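Local coordinates for protein WZI (Escherichia coli, PDB 2YNK) that binds carbohydrate as an outer-membrane beta-barrel lectin and underpins assembly of the group 1 capsule, at residues Val389-Asn394 against Asp408-Ile413. Sequence-based numbering, arbitrary orientation.
Sequences VYAKVN and DTLKGI
V389, A391 and V393 pair with G412, L410 and D408 through backbone hydrogen bonds given and taken in both directions, six in all, so that strands 389-393 and 408-413 run antiparallel at 170°. The six are of ordinary length, as from G412 N to V389 O at 3.0 Å, nearly straight at 171°. At the non-hydrogen-bonded pairs Y390-K411 and K392-T409, CA-H...O contacts fill in, as from Y390 CA to L410 O.

On the face bearing Y390, K392, T409 and K411, the Y390 side chain stands beside that of K411, both pointing the same way. CG stands opposite the backbone N (chi1 168°), which carries the ring alongside the K411 chain; K411 CE sits near the ring plane, 3.8 Å from Y390 CE2. Y390 CE2 also meets T409 CG2, obliquely, at 3.8 Å. The methylenes of K392 slant across the other branch of T409, with CG 3.8 Å from T409 OG1.

The other face is mostly apolar and buried. A391 CB packs on L410 CB at 4.2 Å, and V393 CG2 reaches toward L410 CD1 while lying beside D408 CB. V389 CG1 lies 3.4 Å from the carbonyl oxygen G412 O. The D408 carboxylate turns away from V393; OD1 and OD2 accept the backbone N-H groups of N437 and N438, satisfying this buried group.

Hydrogen bonds to strand 368-377 on one side and 425-435 on the other continue the sheet. Joined by the loop 394-407, the two strands form a beta-hairpin in the wall of the closed, antiparallel barrel of an outer-membrane protein.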
loop_
_atom_site.group_PDB
_atom_site.type_symbol
_atom_site.label_atom_id
_atom_site.label_comp_id
_atom_site.label_asym_id
_atom_site.label_seq_id
_atom_site.Cartn_x
_atom_site.Cartn_y
_atom_site.Cartn_z
ATOM N N VAL A 389 3.948 10.083 -15.526
ATOM C CA VAL A 389 2.816 9.176 -15.605
ATOM C C VAL A 389 1.888 9.512 -16.777
ATOM O O VAL A 389 1.627 10.672 -17.062
ATOM C CB VAL A 389 2.041 9.166 -14.269
ATOM C CG1 VAL A 389 2.007 10.552 -13.661
ATOM C CG2 VAL A 389 0.631 8.635 -14.453
ATOM N N TYR A 390 1.432 8.466 -17.458
ATOM C CA TYR A 390 0.407 8.545 -18.490
ATOM C C TYR A 390 -0.731 7.649 -18.033
ATOM O O TYR A 390 -0.488 6.503 -17.654
ATOM C CB TYR A 390 0.945 8.052 -19.839
ATOM C CG TYR A 390 -0.124 7.834 -20.898
ATOM C CD1 TYR A 390 -0.916 6.679 -20.897
ATOM C CD2 TYR A 390 -0.352 8.779 -21.890
ATOM C CE1 TYR A 390 -1.899 6.480 -21.851
ATOM C CE2 TYR A 390 -1.332 8.587 -22.851
ATOM C CZ TYR A 390 -2.100 7.435 -22.827
ATOM O OH TYR A 390 -3.074 7.237 -23.781
ATOM N N ALA A 391 -1.970 8.157 -18.093
ATOM C CA ALA A 391 -3.126 7.431 -17.558
ATOM C C ALA A 391 -4.453 7.766 -18.255
ATOM O O ALA A 391 -4.916 8.904 -18.208
ATOM C CB ALA A 391 -3.237 7.688 -16.062
ATOM N N LYS A 392 -5.054 6.771 -18.900
ATOM C CA LYS A 392 -6.434 6.871 -19.371
ATOM C C LYS A 392 -7.314 6.327 -18.264
ATOM O O LYS A 392 -7.130 5.189 -17.846
ATOM C CB LYS A 392 -6.661 6.040 -20.631
ATOM C CG LYS A 392 -5.922 6.537 -21.858
ATOM C CD LYS A 392 -6.355 5.789 -23.119
ATOM C CE LYS A 392 -7.614 6.375 -23.765
ATOM N NZ LYS A 392 -8.868 6.143 -22.995
ATOM N N VAL A 393 -8.273 7.124 -17.799
ATOM C CA VAL A 393 -9.076 6.764 -16.638
ATOM C C VAL A 393 -10.587 6.890 -16.901
ATOM O O VAL A 393 -11.029 7.757 -17.666
ATOM C CB VAL A 393 -8.684 7.626 -15.423
ATOM C CG1 VAL A 393 -7.231 7.378 -15.053
ATOM C CG2 VAL A 393 -8.900 9.105 -15.696
ATOM N N ASN A 394 -11.357 6.009 -16.259
ATOM C CA ASN A 394 -12.829 6.019 -16.283
ATOM C C ASN A 394 -13.477 6.322 -17.655
ATOM O O ASN A 394 -14.312 7.224 -17.782
ATOM C CB ASN A 394 -13.365 6.958 -15.189
ATOM C CG ASN A 394 -14.825 6.685 -14.843
ATOM O OD1 ASN A 394 -15.475 5.834 -15.459
ATOM N ND2 ASN A 394 -15.352 7.415 -13.861
ATOM N N ASP A 408 -10.875 10.689 -18.951
ATOM C CA ASP A 408 -9.784 11.630 -19.145
ATOM C C ASP A 408 -8.498 10.900 -19.526
ATOM O O ASP A 408 -8.346 9.722 -19.236
ATOM C CB ASP A 408 -9.591 12.427 -17.857
ATOM C CG ASP A 408 -9.076 13.828 -18.100
ATOM O OD1 ASP A 408 -8.520 14.089 -19.192
ATOM O OD2 ASP A 408 -9.228 14.681 -17.188
ATOM N N THR A 409 -7.596 11.595 -20.211
ATOM C CA THR A 409 -6.226 11.118 -20.426
ATOM C C THR A 409 -5.289 12.050 -19.672
ATOM O O THR A 409 -5.277 13.253 -19.911
ATOM C CB THR A 409 -5.822 11.105 -21.910
ATOM O OG1 THR A 409 -6.635 10.162 -22.616
ATOM C CG2 THR A 409 -4.352 10.714 -22.065
ATOM N N LEU A 410 -4.512 11.488 -18.760
ATOM C CA LEU A 410 -3.641 12.276 -17.899
ATOM C C LEU A 410 -2.198 12.091 -18.328
ATOM O O LEU A 410 -1.764 10.969 -18.531
ATOM C CB LEU A 410 -3.821 11.836 -16.450
ATOM C CG LEU A 410 -5.286 11.755 -16.019
ATOM C CD1 LEU A 410 -5.371 11.292 -14.573
ATOM C CD2 LEU A 410 -6.011 13.088 -16.226
ATOM N N LYS A 411 -1.487 13.201 -18.513
ATOM C CA LYS A 411 -0.046 13.200 -18.744
ATOM C C LYS A 411 0.535 14.165 -17.731
ATOM O O LYS A 411 0.343 15.382 -17.849
ATOM C CB LYS A 411 0.297 13.664 -20.156
ATOM C CG LYS A 411 0.010 12.634 -21.232
ATOM C CD LYS A 411 -0.293 13.276 -22.577
ATOM C CE LYS A 411 -0.766 12.231 -23.584
ATOM N NZ LYS A 411 -1.278 12.824 -24.852
ATOM N N GLY A 412 1.231 13.614 -16.734
ATOM C CA GLY A 412 1.711 14.405 -15.608
ATOM C C GLY A 412 3.136 14.122 -15.172
ATOM O O GLY A 412 3.669 13.030 -15.384
ATOM N N ILE A 413 3.730 15.135 -14.547
ATOM C CA ILE A 413 5.051 15.071 -13.942
ATOM C C ILE A 413 4.908 15.476 -12.477
ATOM O O ILE A 413 4.157 16.399 -12.156
ATOM C CB ILE A 413 6.040 16.018 -14.658
ATOM C CG1 ILE A 413 7.451 15.912 -14.047
ATOM C CG2 ILE A 413 5.539 17.456 -14.621
ATOM C CD1 ILE A 413 8.529 16.610 -14.860
#